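Local coordinates for core protein VP4 (Bluetongue virus, PDB 2JHP) that caps viral messenger RNA within the virus core, joining guanylylation with methylation of the cap by S-adenosylmethionine-dependent methyltransferase domains, at residues Gly297-Ile309 and Tyr334-Ser346. Residues are numbered along the deposited sequence; the frame is centred on the assembly and turned at random.
Sequences GGAFSSALIKHRI and YELRNFMRLRGYS
Lys306 and Glu335 face each other beside the bound S-adenosyl-L-homocysteine, a pair consistent with the second lysine and the glutamate of the K-D-K-E tetrad of cap 2'-O-methyltransferases. Lys306 bends at its far end and delivers NZ to Glu335 OE1 at 2.6 Å, from above the carboxylate plane, with OE2 also near. Glu335 is straight, CG anti to the backbone N (chi1 -177°), which carries the carboxylate across to Lys306 NZ. Arg337, third member of the salt-bridge network, folds back, its NH1 3.3 Å from Lys306 CB; its NH2 bridges to Glu335 OE2 through charge alone and to Asp265, while its NE hydrogen-bonds to Gln326.

The site illustrates how a class I methyltransferase sheet, of strand order 3-2-1-4-5-7-6, supplies polar groups from neighbouring strands where its parallel set gives way to an antiparallel one: strand 302-308 hydrogen-bonds to parallel strand 260-264 on its far side, and strand 335-341 runs against it, between 302-308 and 322-324. Paired backbone bonds join Ala303 with Met340 and Ile305 with Asn338, the Ile305 N to Asn338 O bond being 2.7 Å long and nearly straight at 170°. Further along, Leu336 N bonds soundly to His307 O, the return bond from His307 N being weak.

On the sheet face away from the salt bridges, Met340 SD lies 3.6 Å from Ile305 CG1, and Ala303 CB packs on Met340 CB at 3.9 Å. On the Lys306 face, Leu304 CD1 packs on Phe339 CB at 3.9 Å, near the ring plane at its edge, while helix 178-186 packs on Leu304 and Arg337. Beyond the strands, Gly298 N donates to Arg343 O at 2.6 Å, and the Arg343 guanidinium lays one face over Gly297 O.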
ATOM      1  N   GLY A 297     -16.236 -16.606 -26.831  1.00 17.66           N
ATOM      2  CA  GLY A 297     -14.960 -16.868 -26.171  1.00 26.43           C
ATOM      3  C   GLY A 297     -13.902 -16.867 -27.258  1.00 32.69           C
ATOM      4  O   GLY A 297     -14.121 -17.404 -28.348  1.00 64.06           O
ATOM      5  N   GLY A 298     -12.758 -16.261 -26.978  1.00 30.36           N
ATOM      6  CA  GLY A 298     -11.749 -16.047 -28.010  1.00 33.22           C
ATOM      7  C   GLY A 298     -11.671 -14.574 -28.355  1.00 14.77           C
ATOM      8  O   GLY A 298     -10.586 -14.056 -28.614  1.00 45.62           O
ATOM      9  N   ALA A 299     -12.827 -13.904 -28.346  1.00 49.74           N
ATOM     10  CA  ALA A 299     -12.910 -12.453 -28.542  1.00 45.61           C
ATOM     11  C   ALA A 299     -13.017 -11.691 -27.214  1.00 29.12           C
ATOM     12  O   ALA A 299     -12.738 -10.487 -27.147  1.00 14.32           O
ATOM     13  CB  ALA A 299     -14.088 -12.110 -29.447  1.00 22.98           C
ATOM     14  N   PHE A 300     -13.425 -12.395 -26.162  1.00 13.60           N
ATOM     15  CA  PHE A 300     -13.649 -11.771 -24.859  1.00  6.88           C
ATOM     16  C   PHE A 300     -12.818 -12.392 -23.763  1.00 13.11           C
ATOM     17  O   PHE A 300     -12.798 -13.604 -23.606  1.00 26.25           O
ATOM     18  CB  PHE A 300     -15.120 -11.879 -24.460  1.00 15.81           C
ATOM     19  CG  PHE A 300     -16.006 -10.886 -25.136  1.00 15.86           C
ATOM     20  CD1 PHE A 300     -16.674 -11.221 -26.300  1.00 38.65           C
ATOM     21  CD2 PHE A 300     -16.174  -9.607 -24.595  1.00  4.89           C
ATOM     22  CE1 PHE A 300     -17.489 -10.305 -26.914  1.00  8.22           C
ATOM     23  CE2 PHE A 300     -16.988  -8.669 -25.203  1.00 19.56           C
ATOM     24  CZ  PHE A 300     -17.653  -9.012 -26.359  1.00-12.22           C
ATOM     25  N   SER A 301     -12.150 -11.549 -22.982  1.00 -8.49           N
ATOM     26  CA  SER A 301     -11.416 -12.017 -21.794  1.00 -8.47           C
ATOM     27  C   SER A 301     -12.343 -12.557 -20.683  1.00  7.54           C
ATOM     28  O   SER A 301     -11.970 -13.467 -19.934  1.00 12.96           O
ATOM     29  CB  SER A 301     -10.614 -10.869 -21.207  1.00  9.50           C
ATOM     30  OG  SER A 301     -11.501  -9.950 -20.593  1.00 22.27           O
ATOM     31  N   SER A 302     -13.530 -11.967 -20.570  1.00 13.45           N
ATOM     32  CA  SER A 302     -14.417 -12.238 -19.447  1.00 11.73           C
ATOM     33  C   SER A 302     -15.839 -11.783 -19.722  1.00 21.07           C
ATOM     34  O   SER A 302     -16.074 -10.924 -20.567  1.00 22.89           O
ATOM     35  CB  SER A 302     -13.895 -11.557 -18.175  1.00 16.19           C
ATOM     36  OG  SER A 302     -13.423 -10.244 -18.452  1.00 15.86           O
ATOM     37  N   ALA A 303     -16.786 -12.366 -18.998  1.00 26.26           N
ATOM     38  CA  ALA A 303     -18.182 -11.985 -19.117  1.00 19.24           C
ATOM     39  C   ALA A 303     -18.819 -11.914 -17.743  1.00 27.05           C
ATOM     40  O   ALA A 303     -18.478 -12.695 -16.846  1.00 20.14           O
ATOM     41  CB  ALA A 303     -18.930 -12.969 -20.001  1.00 18.12           C
ATOM     42  N   LEU A 304     -19.729 -10.961 -17.577  1.00 15.35           N
ATOM     43  CA  LEU A 304     -20.574 -10.919 -16.386  1.00 21.17           C
ATOM     44  C   LEU A 304     -22.051 -10.966 -16.786  1.00 13.52           C
ATOM     45  O   LEU A 304     -22.569 -10.024 -17.390  1.00 17.83           O
ATOM     46  CB  LEU A 304     -20.266  -9.684 -15.540  1.00 11.54           C
ATOM     47  CG  LEU A 304     -20.656  -9.741 -14.059  1.00 22.07           C
ATOM     48  CD1 LEU A 304     -19.866 -10.795 -13.279  1.00 19.19           C
ATOM     49  CD2 LEU A 304     -20.442  -8.383 -13.445  1.00 17.70           C
ATOM     50  N   ILE A 305     -22.714 -12.069 -16.452  1.00 17.15           N
ATOM     51  CA  ILE A 305     -24.111 -12.280 -16.845  1.00 16.82           C
ATOM     52  C   ILE A 305     -25.107 -12.155 -15.676  1.00 20.14           C
ATOM     53  O   ILE A 305     -24.849 -12.616 -14.558  1.00 16.17           O
ATOM     54  CB  ILE A 305     -24.305 -13.668 -17.545  1.00 17.02           C
ATOM     55  CG1 ILE A 305     -23.124 -14.012 -18.485  1.00 10.01           C
ATOM     56  CG2 ILE A 305     -25.667 -13.742 -18.254  1.00 11.40           C
ATOM     57  CD1 ILE A 305     -22.992 -13.155 -19.751  1.00 15.73           C
ATOM     58  N   LYS A 306     -26.246 -11.528 -15.955  1.00 22.45           N
ATOM     59  CA  LYS A 306     -27.373 -11.479 -15.027  1.00 19.17           C
ATOM     60  C   LYS A 306     -27.796 -12.896 -14.647  1.00 29.13           C
ATOM     61  O   LYS A 306     -27.876 -13.775 -15.506  1.00 24.70           O
ATOM     62  CB  LYS A 306     -28.538 -10.749 -15.687  1.00 14.73           C
ATOM     63  CG  LYS A 306     -29.558 -10.170 -14.735  1.00 14.12           C
ATOM     64  CD  LYS A 306     -30.857  -9.851 -15.478  1.00 37.30           C
ATOM     65  CE  LYS A 306     -31.506  -8.575 -14.968  1.00 48.98           C
ATOM     66  NZ  LYS A 306     -31.465  -8.495 -13.488  1.00 19.11           N
ATOM     67  N   HIS A 307     -28.057 -13.122 -13.366  1.00 26.95           N
ATOM     68  CA  HIS A 307     -28.368 -14.465 -12.905  1.00 15.19           C
ATOM     69  C   HIS A 307     -29.492 -14.506 -11.879  1.00 18.27           C
ATOM     70  O   HIS A 307     -29.235 -14.541 -10.677  1.00 19.32           O
ATOM     71  CB  HIS A 307     -27.115 -15.121 -12.321  1.00 14.63           C
ATOM     72  CG  HIS A 307     -27.217 -16.607 -12.195  1.00 14.83           C
ATOM     73  ND1 HIS A 307     -27.661 -17.226 -11.046  1.00 37.65           N
ATOM     74  CD2 HIS A 307     -26.937 -17.599 -13.074  1.00 13.67           C
ATOM     75  CE1 HIS A 307     -27.645 -18.535 -11.222  1.00 11.37           C
ATOM     76  NE2 HIS A 307     -27.216 -18.789 -12.445  1.00 23.69           N
ATOM     77  N   ARG A 308     -30.737 -14.509 -12.346  1.00 17.81           N
ATOM     78  CA  ARG A 308     -31.874 -14.682 -11.426  1.00 17.91           C
ATOM     79  C   ARG A 308     -32.102 -16.161 -11.131  1.00 16.82           C
ATOM     80  O   ARG A 308     -32.140 -16.981 -12.043  1.00 18.77           O
ATOM     81  CB  ARG A 308     -33.172 -13.982 -11.910  1.00 15.17           C
ATOM     82  CG  ARG A 308     -33.422 -13.970 -13.423  1.00 38.04           C
ATOM     83  CD  ARG A 308     -32.830 -12.727 -14.132  1.00 -8.33           C
ATOM     84  NE  ARG A 308     -33.861 -11.789 -14.566  1.00 31.77           N
ATOM     85  CZ  ARG A 308     -34.299 -11.680 -15.816  1.00 29.65           C
ATOM     86  NH1 ARG A 308     -33.807 -12.452 -16.783  1.00  6.23           N
ATOM     87  NH2 ARG A 308     -35.245 -10.796 -16.094  1.00  7.54           N
ATOM     88  N   ILE A 309     -32.211 -16.488  -9.844  1.00 13.73           N
ATOM     89  CA  ILE A 309     -32.514 -17.848  -9.394  1.00 12.94           C
ATOM     90  C   ILE A 309     -34.004 -18.148  -9.559  1.00 13.86           C
ATOM     91  O   ILE A 309     -34.846 -17.407  -9.043  1.00 19.60           O
ATOM     92  CB  ILE A 309     -32.151 -18.060  -7.914  1.00 23.45           C
ATOM     93  CG1 ILE A 309     -30.885 -17.281  -7.568  1.00  4.43           C
ATOM     94  CG2 ILE A 309     -32.013 -19.560  -7.607  1.00-10.37           C
ATOM     95  CD1 ILE A 309     -30.798 -16.824  -6.125  1.00 18.39           C
ATOM     96  N   TYR A 334     -33.305 -12.015  -5.077  1.00 13.95           N
ATOM     97  CA  TYR A 334     -32.740 -13.337  -5.380  1.00 12.78           C
ATOM     98  C   TYR A 334     -32.123 -13.415  -6.757  1.00 11.33           C
ATOM     99  O   TYR A 334     -32.579 -14.149  -7.637  1.00 16.26           O
ATOM    100  CB  TYR A 334     -33.760 -14.444  -5.157  1.00 15.77           C
ATOM    101  CG  TYR A 334     -33.951 -14.731  -3.698  1.00 37.95           C
ATOM    102  CD1 TYR A 334     -35.042 -14.209  -3.011  1.00 11.09           C
ATOM    103  CD2 TYR A 334     -33.024 -15.498  -2.997  1.00 98.15           C
ATOM    104  CE1 TYR A 334     -35.221 -14.456  -1.665  1.00 -6.95           C
ATOM    105  CE2 TYR A 334     -33.183 -15.749  -1.654  1.00-16.56           C
ATOM    106  CZ  TYR A 334     -34.290 -15.233  -0.991  1.00 29.11           C
ATOM    107  OH  TYR A 334     -34.468 -15.485   0.342  1.00-15.39           O
ATOM    108  N   GLU A 335     -31.055 -12.651  -6.904  1.00 15.00           N
ATOM    109  CA  GLU A 335     -30.329 -12.507  -8.151  1.00 21.78           C
ATOM    110  C   GLU A 335     -28.845 -12.428  -7.824  1.00 14.74           C
ATOM    111  O   GLU A 335     -28.432 -11.734  -6.886  1.00 19.03           O
ATOM    112  CB  GLU A 335     -30.794 -11.236  -8.848  1.00 39.57           C
ATOM    113  CG  GLU A 335     -30.196 -10.980 -10.195  1.00 31.98           C
ATOM    114  CD  GLU A 335     -30.764  -9.723 -10.816  1.00 42.34           C
ATOM    115  OE1 GLU A 335     -31.946  -9.755 -11.225  1.00 33.42           O
ATOM    116  OE2 GLU A 335     -30.035  -8.704 -10.892  1.00 25.25           O
ATOM    117  N   LEU A 336     -28.053 -13.172  -8.582  1.00 18.89           N
ATOM    118  CA  LEU A 336     -26.606 -13.156  -8.434  1.00 20.10           C
ATOM    119  C   LEU A 336     -26.005 -12.649  -9.724  1.00 29.41           C
ATOM    120  O   LEU A 336     -26.734 -12.235 -10.629  1.00 19.24           O
ATOM    121  CB  LEU A 336     -26.080 -14.560  -8.132  1.00 19.82           C
ATOM    122  CG  LEU A 336     -26.711 -15.305  -6.953  1.00  2.32           C
ATOM    123  CD1 LEU A 336     -26.290 -16.742  -7.013  1.00  7.80           C
ATOM    124  CD2 LEU A 336     -26.349 -14.700  -5.601  1.00 19.26           C
ATOM    125  N   ARG A 337     -24.678 -12.674  -9.801  1.00 21.15           N
ATOM    126  CA  ARG A 337     -23.972 -12.378 -11.042  1.00 12.65           C
ATOM    127  C   ARG A 337     -23.130 -13.570 -11.448  1.00 17.31           C
ATOM    128  O   ARG A 337     -22.533 -14.248 -10.609  1.00 24.63           O
ATOM    129  CB  ARG A 337     -23.110 -11.121 -10.910  1.00  7.10           C
ATOM    130  CG  ARG A 337     -23.901  -9.827 -10.815  1.00 22.09           C
ATOM    131  CD  ARG A 337     -24.679  -9.557 -12.086  1.00  6.06           C
ATOM    132  NE  ARG A 337     -25.734  -8.575 -11.869  1.00  4.35           N
ATOM    133  CZ  ARG A 337     -26.598  -8.172 -12.800  1.00 39.15           C
ATOM    134  NH1 ARG A 337     -26.528  -8.642 -14.040  1.00 12.92           N
ATOM    135  NH2 ARG A 337     -27.529  -7.281 -12.493  1.00 13.17           N
ATOM    136  N   ASN A 338     -23.118 -13.835 -12.744  1.00 19.22           N
ATOM    137  CA  ASN A 338     -22.397 -14.962 -13.288  1.00 15.04           C
ATOM    138  C   ASN A 338     -21.138 -14.456 -13.932  1.00 22.76           C
ATOM    139  O   ASN A 338     -21.190 -13.821 -14.983  1.00 22.65           O
ATOM    140  CB  ASN A 338     -23.258 -15.694 -14.318  1.00 24.31           C
ATOM    141  CG  ASN A 338     -22.623 -16.980 -14.814  1.00 26.33           C
ATOM    142  OD1 ASN A 338     -23.202 -17.674 -15.638  1.00 29.22           O
ATOM    143  ND2 ASN A 338     -21.434 -17.301 -14.324  1.00  9.37           N
ATOM    144  N   PHE A 339     -20.010 -14.710 -13.280  1.00 25.58           N
ATOM    145  CA  PHE A 339     -18.725 -14.383 -13.863  1.00 19.64           C
ATOM    146  C   PHE A 339     -18.217 -15.550 -14.710  1.00 20.79           C
ATOM    147  O   PHE A 339     -18.229 -16.709 -14.271  1.00 22.77           O
ATOM    148  CB  PHE A 339     -17.694 -13.986 -12.797  1.00  9.78           C
ATOM    149  CG  PHE A 339     -16.306 -13.810 -13.346  1.00 42.18           C
ATOM    150  CD1 PHE A 339     -15.996 -12.722 -14.158  1.00 15.17           C
ATOM    151  CD2 PHE A 339     -15.319 -14.749 -13.084  1.00 14.55           C
ATOM    152  CE1 PHE A 339     -14.720 -12.569 -14.680  1.00 13.46           C
ATOM    153  CE2 PHE A 339     -14.043 -14.604 -13.603  1.00 18.33           C
ATOM    154  CZ  PHE A 339     -13.741 -13.515 -14.401  1.00 26.72           C
ATOM    155  N   MET A 340     -17.776 -15.224 -15.920  1.00 19.58           N
ATOM    156  CA  MET A 340     -17.292 -16.213 -16.859  1.00 15.12           C
ATOM    157  C   MET A 340     -15.884 -15.817 -17.276  1.00 16.29           C
ATOM    158  O   MET A 340     -15.687 -14.753 -17.871  1.00 24.03           O
ATOM    159  CB  MET A 340     -18.203 -16.279 -18.095  1.00  7.01           C
ATOM    160  CG  MET A 340     -19.677 -16.648 -17.842  1.00 16.83           C
ATOM    161  SD  MET A 340     -20.746 -16.562 -19.310  1.00 20.02           S
ATOM    162  CE  MET A 340     -19.995 -17.802 -20.348  1.00  8.55           C
ATOM    163  N   ARG A 341     -14.902 -16.657 -16.945  1.00 -7.66           N
ATOM    164  CA  ARG A 341     -13.533 -16.455 -17.415  1.00  1.04           C
ATOM    165  C   ARG A 341     -13.379 -17.182 -18.736  1.00  8.94           C
ATOM    166  O   ARG A 341     -13.629 -18.387 -18.835  1.00 11.49           O
ATOM    167  CB  ARG A 341     -12.512 -16.953 -16.404  1.00  2.72           C
ATOM    168  CG  ARG A 341     -11.116 -16.339 -16.611  1.00-10.83           C
ATOM    169  CD  ARG A 341     -10.072 -17.413 -16.763  1.00 35.94           C
ATOM    170  NE  ARG A 341     -10.102 -18.000 -18.092  1.00 14.37           N
ATOM    171  CZ  ARG A 341      -9.755 -19.248 -18.377  1.00 59.21           C
ATOM    172  NH1 ARG A 341      -9.346 -20.072 -17.421  1.00 -3.44           N
ATOM    173  NH2 ARG A 341      -9.825 -19.673 -19.629  1.00 47.36           N
ATOM    174  N   LEU A 342     -12.991 -16.434 -19.757  1.00 17.16           N
ATOM    175  CA  LEU A 342     -12.932 -16.967 -21.106  1.00 18.90           C
ATOM    176  C   LEU A 342     -11.509 -16.927 -21.653  1.00 22.12           C
ATOM    177  O   LEU A 342     -10.584 -16.516 -20.970  1.00 16.07           O
ATOM    178  CB  LEU A 342     -13.877 -16.174 -22.017  1.00 25.93           C
ATOM    179  CG  LEU A 342     -15.351 -16.069 -21.631  1.00 27.22           C
ATOM    180  CD1 LEU A 342     -16.057 -15.016 -22.482  1.00 -8.96           C
ATOM    181  CD2 LEU A 342     -16.048 -17.409 -21.767  1.00 -9.90           C
ATOM    182  N   ARG A 343     -11.331 -17.394 -22.878  1.00 16.06           N
ATOM    183  CA  ARG A 343     -10.098 -17.125 -23.587  1.00 20.41           C
ATOM    184  C   ARG A 343     -10.419 -15.914 -24.435  1.00 20.99           C
ATOM    185  O   ARG A 343     -11.593 -15.640 -24.709  1.00 23.94           O
ATOM    186  CB  ARG A 343      -9.627 -18.324 -24.419  1.00 34.24           C
ATOM    187  CG  ARG A 343     -10.656 -18.892 -25.361  1.00174.86           C
ATOM    188  CD  ARG A 343     -11.353 -20.127 -24.795  1.00 -5.87           C
ATOM    189  NE  ARG A 343     -12.666 -20.311 -25.421  1.00 14.52           N
ATOM    190  CZ  ARG A 343     -12.864 -20.498 -26.726  1.00-13.92           C
ATOM    191  NH1 ARG A 343     -11.839 -20.529 -27.575  1.00 22.85           N
ATOM    192  NH2 ARG A 343     -14.100 -20.642 -27.189  1.00 23.95           N
ATOM    193  N   GLY A 344      -9.387 -15.191 -24.843  1.00 16.41           N
ATOM    194  CA  GLY A 344      -9.551 -13.867 -25.428  1.00 13.29           C
ATOM    195  C   GLY A 344      -8.453 -13.023 -24.819  1.00 13.11           C
ATOM    196  O   GLY A 344      -8.110 -13.210 -23.647  1.00 16.16           O
ATOM    197  N   TYR A 345      -7.873 -12.116 -25.605  1.00  5.78           N
ATOM    198  CA  TYR A 345      -6.759 -11.311 -25.113  1.00 -5.53           C
ATOM    199  C   TYR A 345      -7.121 -10.623 -23.793  1.00  8.54           C
ATOM    200  O   TYR A 345      -8.248 -10.146 -23.614  1.00 18.78           O
ATOM    201  CB  TYR A 345      -6.291 -10.307 -26.167  1.00  6.80           C
ATOM    202  CG  TYR A 345      -5.079  -9.528 -25.742  1.00 11.48           C
ATOM    203  CD1 TYR A 345      -5.212  -8.273 -25.161  1.00 -6.29           C
ATOM    204  CD2 TYR A 345      -3.797 -10.053 -25.894  1.00 10.03           C
ATOM    205  CE1 TYR A 345      -4.093  -7.543 -24.754  1.00 -7.47           C
ATOM    206  CE2 TYR A 345      -2.669  -9.334 -25.487  1.00  3.52           C
ATOM    207  CZ  TYR A 345      -2.828  -8.077 -24.922  1.00 51.30           C
ATOM    208  OH  TYR A 345      -1.731  -7.349 -24.524  1.00  6.30           O
ATOM    209  N   SER A 346      -6.157 -10.608 -22.871  1.00  2.26           N
ATOM    210  CA  SER A 346      -6.342 -10.049 -21.532  1.00  9.52           C
ATOM    211  C   SER A 346      -5.025  -9.534 -20.972  1.00 15.22           C
ATOM    212  O   SER A 346      -4.000 -10.200 -21.073  1.00 14.67           O
ATOM    213  CB  SER A 346      -6.934 -11.097 -20.589  1.00 12.02           C
ATOM    214  OG  SER A 346      -6.882 -10.658 -19.243  1.00 16.58           O
TER
HETATM  215  O   HOH W   1     -10.487 -10.052 -25.094  1.00  0.27           O